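Local coordinates for protein haloacid dehalogenase-like hydrolase (Salmonella enterica subsp. enterica serovar Typhi, PDB 4EZE) that probably hydrolyses O-phosphoserine to serine and phosphate, the last step of serine biosynthesis, as a magnesium-dependent phosphatase of the HAD superfamily, at residues D35-K40 / L92-D97; Y86-S91 / Q300-G305. All coordinates share one frame; numbering follows the deposited sequence.

Contact 1: D35-K40 / L92-D97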
ATOM      1  N   ASP A  35      -5.834 -13.128 -25.489  1.00 52.06           N
ATOM      2  CA  ASP A  35      -6.240 -12.778 -26.844  1.00 59.63           C
ATOM      3  C   ASP A  35      -7.658 -12.230 -26.888  1.00 64.45           C
ATOM      4  O   ASP A  35      -7.926 -11.209 -27.533  1.00 70.82           O
ATOM      5  CB  ASP A  35      -6.092 -13.989 -27.755  1.00 78.97           C
ATOM      6  CG  ASP A  35      -4.645 -14.387 -27.929  1.00 94.28           C
ATOM      7  OD1 ASP A  35      -4.391 -15.603 -27.980  1.00 67.19           O
ATOM      8  OD2 ASP A  35      -3.760 -13.488 -27.992  1.00 73.84           O
ATOM      9  N   THR A  36      -8.569 -12.895 -26.183  1.00 49.53           N
ATOM     10  CA  THR A  36      -9.933 -12.375 -26.044  1.00 61.08           C
ATOM     11  C   THR A  36      -9.906 -10.966 -25.475  1.00 46.72           C
ATOM     12  O   THR A  36     -10.677 -10.099 -25.873  1.00 74.85           O
ATOM     13  CB  THR A  36     -10.787 -13.258 -25.117  1.00 63.53           C
ATOM     14  OG1 THR A  36     -10.662 -14.626 -25.519  1.00 78.26           O
ATOM     15  CG2 THR A  36     -12.254 -12.843 -25.177  1.00 70.99           C
ATOM     16  N   PHE A  37      -9.012 -10.739 -24.521  1.00 66.82           N
ATOM     17  CA  PHE A  37      -8.994  -9.470 -23.814  1.00 48.40           C
ATOM     18  C   PHE A  37      -8.416  -8.380 -24.704  1.00 52.29           C
ATOM     19  O   PHE A  37      -8.850  -7.226 -24.688  1.00 55.90           O
ATOM     20  CB  PHE A  37      -8.180  -9.603 -22.519  1.00 47.29           C
ATOM     21  CG  PHE A  37      -7.953  -8.293 -21.806  1.00 38.62           C
ATOM     22  CD1 PHE A  37      -8.939  -7.743 -21.011  1.00 41.85           C
ATOM     23  CD2 PHE A  37      -6.744  -7.626 -21.919  1.00 38.82           C
ATOM     24  CE1 PHE A  37      -8.725  -6.541 -20.352  1.00 41.81           C
ATOM     25  CE2 PHE A  37      -6.528  -6.416 -21.268  1.00 47.62           C
ATOM     26  CZ  PHE A  37      -7.522  -5.879 -20.481  1.00 44.44           C
ATOM     27  N   GLN A  38      -7.408  -8.739 -25.472  1.00 53.70           N
ATOM     28  CA  GLN A  38      -6.845  -7.785 -26.385  1.00 64.91           C
ATOM     29  C   GLN A  38      -7.904  -7.379 -27.401  1.00 63.23           C
ATOM     30  O   GLN A  38      -8.148  -6.192 -27.623  1.00 58.69           O
ATOM     31  CB  GLN A  38      -5.659  -8.390 -27.106  1.00 56.54           C
ATOM     32  CG  GLN A  38      -5.013  -7.407 -28.056  1.00 56.30           C
ATOM     33  CD  GLN A  38      -3.833  -8.020 -28.748  1.00 78.09           C
ATOM     34  OE1 GLN A  38      -3.114  -8.832 -28.164  1.00 95.27           O
ATOM     35  NE2 GLN A  38      -3.630  -7.653 -30.004  1.00 87.25           N
ATOM     36  N   LYS A  39      -8.531  -8.377 -28.012  1.00 57.97           N
ATOM     37  CA  LYS A  39      -9.546  -8.138 -29.031  1.00 67.83           C
ATOM     38  C   LYS A  39     -10.613  -7.226 -28.465  1.00 72.76           C
ATOM     39  O   LYS A  39     -10.902  -6.144 -28.996  1.00 66.37           O
ATOM     40  CB  LYS A  39     -10.161  -9.467 -29.464  1.00 65.07           C
ATOM     41  CG  LYS A  39     -11.014  -9.401 -30.719  1.00 88.35           C
ATOM     42  CD  LYS A  39     -11.289 -10.799 -31.263  1.00 95.19           C
ATOM     43  CE  LYS A  39     -12.345 -10.782 -32.357  1.00100.73           C
ATOM     44  NZ  LYS A  39     -13.546 -10.007 -31.931  1.00 88.75           N
ATOM     45  N   LYS A  40     -11.178  -7.668 -27.352  1.00 67.80           N
ATOM     46  CA  LYS A  40     -12.251  -6.952 -26.688  1.00 62.98           C
ATOM     47  C   LYS A  40     -11.863  -5.510 -26.386  1.00 55.22           C
ATOM     48  O   LYS A  40     -12.693  -4.601 -26.443  1.00 72.73           O
ATOM     49  CB  LYS A  40     -12.594  -7.690 -25.399  1.00 70.16           C
ATOM     50  CG  LYS A  40     -13.868  -7.247 -24.726  1.00 76.91           C
ATOM     51  CD  LYS A  40     -13.986  -7.916 -23.371  1.00 83.64           C
ATOM     52  CE  LYS A  40     -15.406  -7.817 -22.854  1.00 68.63           C
ATOM     53  NZ  LYS A  40     -15.346  -7.501 -21.407  1.00 64.30           N
ATOM     54  N   LEU A  92     -12.767  -1.649 -13.718  1.00 44.84           N
ATOM     55  CA  LEU A  92     -13.647  -2.065 -12.623  1.00 41.55           C
ATOM     56  C   LEU A  92     -14.832  -2.874 -13.159  1.00 41.10           C
ATOM     57  O   LEU A  92     -15.364  -3.738 -12.481  1.00 57.53           O
ATOM     58  CB  LEU A  92     -14.120  -0.869 -11.787  1.00 48.35           C
ATOM     59  CG  LEU A  92     -13.063  -0.021 -11.063  1.00 58.94           C
ATOM     60  CD1 LEU A  92     -13.779   0.951 -10.134  1.00 57.27           C
ATOM     61  CD2 LEU A  92     -12.048  -0.858 -10.290  1.00 53.00           C
ATOM     62  N   GLN A  93     -15.213  -2.640 -14.404  1.00 49.00           N
ATOM     63  CA  GLN A  93     -16.357  -3.362 -14.951  1.00 50.26           C
ATOM     64  C   GLN A  93     -15.911  -4.702 -15.479  1.00 49.50           C
ATOM     65  O   GLN A  93     -16.611  -5.702 -15.335  1.00 58.31           O
ATOM     66  CB  GLN A  93     -17.031  -2.552 -16.068  1.00 47.11           C
ATOM     67  CG  GLN A  93     -18.536  -2.474 -15.955  1.00102.95           C
ATOM     68  CD  GLN A  93     -19.101  -1.390 -16.843  1.00121.95           C
ATOM     69  OE1 GLN A  93     -18.606  -1.161 -17.947  1.00 88.26           O
ATOM     70  NE2 GLN A  93     -20.137  -0.711 -16.363  1.00148.41           N
ATOM     71  N   TRP A  94     -14.743  -4.745 -16.113  1.00 52.10           N
ATOM     72  CA  TRP A  94     -14.245  -6.046 -16.556  1.00 40.91           C
ATOM     73  C   TRP A  94     -13.308  -6.679 -15.538  1.00 48.10           C
ATOM     74  O   TRP A  94     -12.790  -7.770 -15.781  1.00 44.11           O
ATOM     75  CB  TRP A  94     -13.476  -5.948 -17.886  1.00 44.39           C
ATOM     76  CG  TRP A  94     -14.188  -5.247 -18.973  1.00 79.07           C
ATOM     77  CD1 TRP A  94     -15.465  -4.778 -18.951  1.00 54.82           C
ATOM     78  CD2 TRP A  94     -13.672  -4.963 -20.280  1.00 59.61           C
ATOM     79  NE1 TRP A  94     -15.769  -4.201 -20.161  1.00 68.61           N
ATOM     80  CE2 TRP A  94     -14.686  -4.311 -20.995  1.00 77.41           C
ATOM     81  CE3 TRP A  94     -12.448  -5.199 -20.909  1.00 46.98           C
ATOM     82  CZ2 TRP A  94     -14.513  -3.886 -22.308  1.00 74.37           C
ATOM     83  CZ3 TRP A  94     -12.279  -4.781 -22.215  1.00 63.14           C
ATOM     84  CH2 TRP A  94     -13.303  -4.135 -22.900  1.00 64.41           C
ATOM     85  N   GLN A  95     -13.049  -5.975 -14.439  1.00 48.03           N
ATOM     86  CA  GLN A  95     -12.157  -6.476 -13.391  1.00 55.56           C
ATOM     87  C   GLN A  95     -10.782  -6.845 -13.894  1.00 57.27           C
ATOM     88  O   GLN A  95     -10.427  -8.011 -13.919  1.00 40.43           O
ATOM     89  CB  GLN A  95     -12.803  -7.650 -12.648  1.00 41.50           C
ATOM     90  CG  GLN A  95     -14.007  -7.152 -11.833  1.00 43.59           C
ATOM     91  CD  GLN A  95     -14.662  -8.169 -10.921  1.00 71.09           C
ATOM     92  OE1 GLN A  95     -14.418  -9.383 -10.996  1.00 49.05           O
ATOM     93  NE2 GLN A  95     -15.532  -7.665 -10.046  1.00 42.67           N
ATOM     94  N   PHE A  96      -9.992  -5.855 -14.298  1.00 43.03           N
ATOM     95  CA  PHE A  96      -8.591  -6.138 -14.528  1.00 39.44           C
ATOM     96  C   PHE A  96      -7.820  -5.044 -13.847  1.00 40.15           C
ATOM     97  O   PHE A  96      -8.373  -3.991 -13.508  1.00 54.76           O
ATOM     98  CB  PHE A  96      -8.244  -6.217 -16.033  1.00 41.84           C
ATOM     99  CG  PHE A  96      -8.577  -4.977 -16.782  1.00 40.09           C
ATOM    100  CD1 PHE A  96      -7.689  -3.904 -16.806  1.00 30.70           C
ATOM    101  CD2 PHE A  96      -9.804  -4.847 -17.417  1.00 50.36           C
ATOM    102  CE1 PHE A  96      -8.008  -2.721 -17.473  1.00 46.86           C
ATOM    103  CE2 PHE A  96     -10.124  -3.686 -18.096  1.00 35.72           C
ATOM    104  CZ  PHE A  96      -9.228  -2.621 -18.127  1.00 35.69           C
ATOM    105  N   ASP A  97      -6.540  -5.301 -13.617  1.00 36.78           N
ATOM    106  CA  ASP A  97      -5.664  -4.275 -13.099  1.00 33.52           C
ATOM    107  C   ASP A  97      -4.829  -3.770 -14.248  1.00 33.67           C
ATOM    108  O   ASP A  97      -4.641  -4.467 -15.258  1.00 39.74           O
ATOM    109  CB  ASP A  97      -4.751  -4.851 -12.008  1.00 38.65           C
ATOM    110  CG  ASP A  97      -5.440  -4.925 -10.663  1.00 47.33           C
ATOM    111  OD1 ASP A  97      -5.963  -3.867 -10.242  1.00 38.17           O
ATOM    112  OD2 ASP A  97      -5.460  -6.025 -10.042  1.00 36.89           O
TER

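Contact 2: Y86-S91 / Q300-G305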
ATOM      1  N   TYR A  86     -11.718   6.738 -18.017  1.00 48.27           N
ATOM      2  CA  TYR A  86     -12.399   5.689 -18.771  1.00 52.68           C
ATOM      3  C   TYR A  86     -11.701   4.323 -18.624  1.00 68.88           C
ATOM      4  O   TYR A  86     -12.353   3.288 -18.474  1.00 51.01           O
ATOM      5  CB  TYR A  86     -12.565   6.100 -20.245  1.00 52.10           C
ATOM      6  CG  TYR A  86     -13.302   5.078 -21.122  1.00 63.34           C
ATOM      7  CD1 TYR A  86     -14.669   4.871 -20.977  1.00 84.31           C
ATOM      8  CD2 TYR A  86     -12.633   4.334 -22.099  1.00 82.99           C
ATOM      9  CE1 TYR A  86     -15.347   3.954 -21.764  1.00 53.86           C
ATOM     10  CE2 TYR A  86     -13.310   3.414 -22.899  1.00 61.02           C
ATOM     11  CZ  TYR A  86     -14.671   3.235 -22.723  1.00 70.38           C
ATOM     12  OH  TYR A  86     -15.377   2.332 -23.484  1.00 79.85           O
ATOM     13  N   LEU A  87     -10.373   4.307 -18.664  1.00 54.54           N
ATOM     14  CA  LEU A  87      -9.663   3.040 -18.502  1.00 42.66           C
ATOM     15  C   LEU A  87     -10.005   2.409 -17.120  1.00 34.51           C
ATOM     16  O   LEU A  87     -10.406   1.238 -17.013  1.00 43.07           O
ATOM     17  CB  LEU A  87      -8.163   3.269 -18.677  1.00 46.12           C
ATOM     18  CG  LEU A  87      -7.313   2.012 -18.903  1.00 58.74           C
ATOM     19  CD1 LEU A  87      -7.895   1.126 -19.983  1.00 46.87           C
ATOM     20  CD2 LEU A  87      -5.883   2.380 -19.251  1.00 61.93           C
ATOM     21  N   ARG A  88      -9.897   3.230 -16.089  1.00 36.37           N
ATOM     22  CA  ARG A  88     -10.196   2.851 -14.723  1.00 47.91           C
ATOM     23  C   ARG A  88     -11.611   2.312 -14.580  1.00 58.57           C
ATOM     24  O   ARG A  88     -11.809   1.243 -14.028  1.00 47.36           O
ATOM     25  CB  ARG A  88     -10.005   4.045 -13.784  1.00 38.30           C
ATOM     26  CG  ARG A  88     -10.317   3.707 -12.310  1.00 46.58           C
ATOM     27  CD  ARG A  88      -9.460   2.526 -11.820  1.00 45.36           C
ATOM     28  NE  ARG A  88      -8.036   2.887 -11.721  1.00 44.03           N
ATOM     29  CZ  ARG A  88      -7.004   2.029 -11.744  1.00 51.84           C
ATOM     30  NH1 ARG A  88      -7.186   0.708 -11.894  1.00 36.18           N
ATOM     31  NH2 ARG A  88      -5.763   2.510 -11.628  1.00 39.77           N
ATOM     32  N   GLU A  89     -12.600   3.044 -15.072  1.00 47.24           N
ATOM     33  CA  GLU A  89     -13.977   2.575 -14.959  1.00 62.13           C
ATOM     34  C   GLU A  89     -14.136   1.212 -15.635  1.00 40.28           C
ATOM     35  O   GLU A  89     -14.844   0.313 -15.157  1.00 55.29           O
ATOM     36  CB  GLU A  89     -14.937   3.589 -15.592  1.00 64.43           C
ATOM     37  CG  GLU A  89     -16.251   2.982 -16.084  1.00 64.40           C
ATOM     38  CD  GLU A  89     -17.078   3.968 -16.907  1.00117.78           C
ATOM     39  OE1 GLU A  89     -17.167   5.153 -16.522  1.00 76.35           O
ATOM     40  OE2 GLU A  89     -17.647   3.566 -17.943  1.00 73.40           O
ATOM     41  N   LEU A  90     -13.467   1.079 -16.766  1.00 45.08           N
ATOM     42  CA  LEU A  90     -13.493  -0.136 -17.556  1.00 41.45           C
ATOM     43  C   LEU A  90     -12.824  -1.276 -16.822  1.00 44.72           C
ATOM     44  O   LEU A  90     -13.195  -2.446 -16.980  1.00 48.85           O
ATOM     45  CB  LEU A  90     -12.755   0.128 -18.856  1.00 51.89           C
ATOM     46  CG  LEU A  90     -12.915  -0.866 -19.990  1.00 59.34           C
ATOM     47  CD1 LEU A  90     -14.389  -1.076 -20.286  1.00 86.60           C
ATOM     48  CD2 LEU A  90     -12.223  -0.280 -21.203  1.00 52.32           C
ATOM     49  N   SER A  91     -11.817  -0.943 -16.030  1.00 49.25           N
ATOM     50  CA  SER A  91     -11.050  -1.989 -15.376  1.00 44.44           C
ATOM     51  C   SER A  91     -11.886  -2.502 -14.236  1.00 44.42           C
ATOM     52  O   SER A  91     -11.738  -3.650 -13.819  1.00 43.52           O
ATOM     53  CB  SER A  91      -9.732  -1.445 -14.843  1.00 36.91           C
ATOM     54  OG  SER A  91      -9.928  -0.656 -13.671  1.00 42.00           O
ATOM     55  N   GLN A 300      -3.189   1.622  -8.894  1.00 43.80           N
ATOM     56  CA  GLN A 300      -3.971   0.811  -7.970  1.00 44.11           C
ATOM     57  C   GLN A 300      -3.751  -0.663  -8.181  1.00 55.64           C
ATOM     58  O   GLN A 300      -3.537  -1.146  -9.311  1.00 38.49           O
ATOM     59  CB  GLN A 300      -5.480   1.083  -8.134  1.00 51.18           C
ATOM     60  CG  GLN A 300      -5.911   2.546  -7.985  1.00 36.64           C
ATOM     61  CD  GLN A 300      -7.374   2.750  -8.352  1.00 45.70           C
ATOM     62  OE1 GLN A 300      -8.094   1.783  -8.597  1.00 41.96           O
ATOM     63  NE2 GLN A 300      -7.814   4.015  -8.418  1.00 33.84           N
ATOM     64  N   ILE A 301      -3.845  -1.398  -7.088  1.00 41.61           N
ATOM     65  CA  ILE A 301      -4.025  -2.818  -7.228  1.00 43.02           C
ATOM     66  C   ILE A 301      -5.371  -3.195  -6.640  1.00 41.07           C
ATOM     67  O   ILE A 301      -5.616  -3.001  -5.445  1.00 40.09           O
ATOM     68  CB  ILE A 301      -2.894  -3.601  -6.555  1.00 39.75           C
ATOM     69  CG1 ILE A 301      -1.567  -3.223  -7.197  1.00 41.75           C
ATOM     70  CG2 ILE A 301      -3.122  -5.096  -6.738  1.00 39.14           C
ATOM     71  CD1 ILE A 301      -0.360  -3.669  -6.387  1.00 45.03           C
ATOM     72  N   ASN A 302      -6.236  -3.749  -7.478  1.00 35.58           N
ATOM     73  CA  ASN A 302      -7.589  -4.051  -7.052  1.00 36.92           C
ATOM     74  C   ASN A 302      -7.933  -5.512  -7.098  1.00 39.24           C
ATOM     75  O   ASN A 302      -8.768  -5.947  -6.324  1.00 36.43           O
ATOM     76  CB  ASN A 302      -8.609  -3.265  -7.900  1.00 40.75           C
ATOM     77  CG  ASN A 302      -8.464  -1.780  -7.705  1.00 52.91           C
ATOM     78  OD1 ASN A 302      -8.277  -1.351  -6.579  1.00 39.47           O
ATOM     79  ND2 ASN A 302      -8.523  -0.986  -8.795  1.00 37.00           N
ATOM     80  N   TYR A 303      -7.316  -6.274  -8.001  1.00 45.56           N
ATOM     81  CA  TYR A 303      -7.691  -7.693  -8.155  1.00 44.83           C
ATOM     82  C   TYR A 303      -6.532  -8.693  -8.108  1.00 49.27           C
ATOM     83  O   TYR A 303      -6.732  -9.855  -8.407  1.00 47.30           O
ATOM     84  CB  TYR A 303      -8.467  -7.922  -9.469  1.00 36.65           C
ATOM     85  CG  TYR A 303      -9.651  -7.003  -9.617  1.00 42.66           C
ATOM     86  CD1 TYR A 303     -10.855  -7.265  -8.977  1.00 48.52           C
ATOM     87  CD2 TYR A 303      -9.557  -5.864 -10.401  1.00 30.86           C
ATOM     88  CE1 TYR A 303     -11.929  -6.392  -9.092  1.00 43.18           C
ATOM     89  CE2 TYR A 303     -10.610  -5.004 -10.538  1.00 39.55           C
ATOM     90  CZ  TYR A 303     -11.794  -5.256  -9.891  1.00 56.30           C
ATOM     91  OH  TYR A 303     -12.816  -4.343 -10.066  1.00 48.47           O
ATOM     92  N   HIS A 304      -5.320  -8.267  -7.772  1.00 40.90           N
ATOM     93  CA  HIS A 304      -4.208  -9.214  -7.690  1.00 45.13           C
ATOM     94  C   HIS A 304      -3.425  -8.880  -6.451  1.00 58.40           C
ATOM     95  O   HIS A 304      -3.936  -8.179  -5.595  1.00 37.38           O
ATOM     96  CB  HIS A 304      -3.343  -9.149  -8.954  1.00 38.98           C
ATOM     97  CG  HIS A 304      -4.058  -9.633 -10.183  1.00 38.92           C
ATOM     98  ND1 HIS A 304      -4.878  -8.819 -10.937  1.00 47.04           N
ATOM     99  CD2 HIS A 304      -4.098 -10.856 -10.767  1.00 37.76           C
ATOM    100  CE1 HIS A 304      -5.389  -9.520 -11.938  1.00 33.70           C
ATOM    101  NE2 HIS A 304      -4.921 -10.755 -11.864  1.00 54.33           N
ATOM    102  N   GLY A 305      -2.198  -9.370  -6.331  1.00 33.85           N
ATOM    103  CA  GLY A 305      -1.437  -9.111  -5.111  1.00 38.62           C
ATOM    104  C   GLY A 305      -0.273  -8.197  -5.398  1.00 35.74           C
ATOM    105  O   GLY A 305      -0.168  -7.639  -6.487  1.00 43.82           O
TER
HETATM  106  O   HOH W   1      -8.674  -1.978 -11.334  1.00 41.33           O
HETATM  107  O   HOH W   2      -5.222  -1.538 -11.427  1.00 41.69           O
HETATM  108  O   HOH W   3      -3.146   1.373 -11.771  1.00 42.60           O

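Contact 1: D35-K40 / L92-D97
Lys-40 lies across one face of the Trp-94 indole, reaching it from the opposite direction. Its NZ sits 3.2 Å from the centroid of the five-membered ring and only 12° off the ring normal, a cation-pi contact. The aliphatic stem is used as well: CD rests 3.8 Å from the centroid of the six-membered ring, a CH-pi contact. The chain runs extended from the helix until a bend at the last torsion lets NZ settle over the pyrrole part. Lysine suits this place because its methylenes and its ammonium group both find a surface on the broad indole.

The second pair is a T-shaped stack. Phe-37 turns an edge onto the face of Phe-96, with CE1 3.6 Å from Phe-96 CD2 and the ring planes at 70°. Having CG anti to its backbone N (chi1 172°), Phe-37 swings its ring across the gap between the segments. The same CE1 meets the indole at its edge, 4.0 Å from Trp-94 CE3, and so links the stack to the lysine-indole pair.

Farther out, Leu-41 and Thr-44 also touch the indole, while Leu-70 of the sheet packs on Phe-37. Helices 34-45 and 81-93 flank one face of a four-stranded antiparallel sheet in a ferredoxin-like beta-alpha-beta-beta-alpha-beta arrangement. Gln-95, with positive phi, is the first residue to leave the helical path after helix 81-93, and the chain turns there toward strand 97-100. No hydrogen bond crosses this contact, so its attraction rests on dispersion and on the pi clouds, which would favour a positively charged Lys-40.

Contact 2: Y86-S91 / Q300-G305
The side-chain nitrogen ND2 of Asn-302, 3.8 Å from Arg-88 NH1, gives one hydrogen bond to Gln-300 OE1 at 2.8 Å and another to water 1, which also takes a weak bond from Arg-88 NH1. The first is almost straight, at 176°, and lies in the planes of both amides, so, with the bond from Gln-300 NE2 to Ile-297 O, it sets how the Gln-300 amide is turned. That amide then stacks on the guanidinium of Arg-88, the two planes 12° apart. Gln-300 OE1 is 3.3 Å from Arg-88 NE but stands over the flat face, where no N-H of the arginine points at it.

Arginine suits this place, offering a flat face to the amide and N-H groups around its edge: NE to Tyr-84 OH, NH1 to water 2 at 3.0 Å, and NH2 to water 3 at 2.9 Å. Water 2 donates on to Gln-300 O, whereas water 3 also accepts from Gln-300 N. Bends at chi2 and chi3 fold the long chain so that its flat end reaches the strand.

Strand 299-301 is an edge strand of the parallel sheet in the HAD Rossmann-like core, and helix 81-93 belongs to the ferredoxin-like N-terminal part; the contact therefore joins two domains. Beside the arginine, Ser-91 OG donates to the carbonyl O of Arg-88 at 2.7 Å, a short side chain turned back on its own helix, and accepts from water 1. Tyr-303 approaches the last turn, its CE2 3.7 Å from Ser-91 O.

Contacts 1 and 2 have centres about 10 Å apart and share helix 81-93: contact 1 uses the residues just after its C-terminal end against helix 34-45, contact 2 the preceding turns against the catalytic core. They also meet directly. Asp-97, where the chain enters strand 97-100, probably accepts backbone hydrogen bonds from contact 2, OD1 from Asn-302 N and OD2 from Tyr-303 N, each at 2.8 Å. Gln-95 CG packs 3.5 Å from Tyr-303 CZ, and Phe-96 CE2 lies equally close to Leu-90 O. Both contacts are remote from the sodium ion held by Asp-114, Asp-116 and Asp-270, at the predicted active site, where magnesium is the expected cofactor.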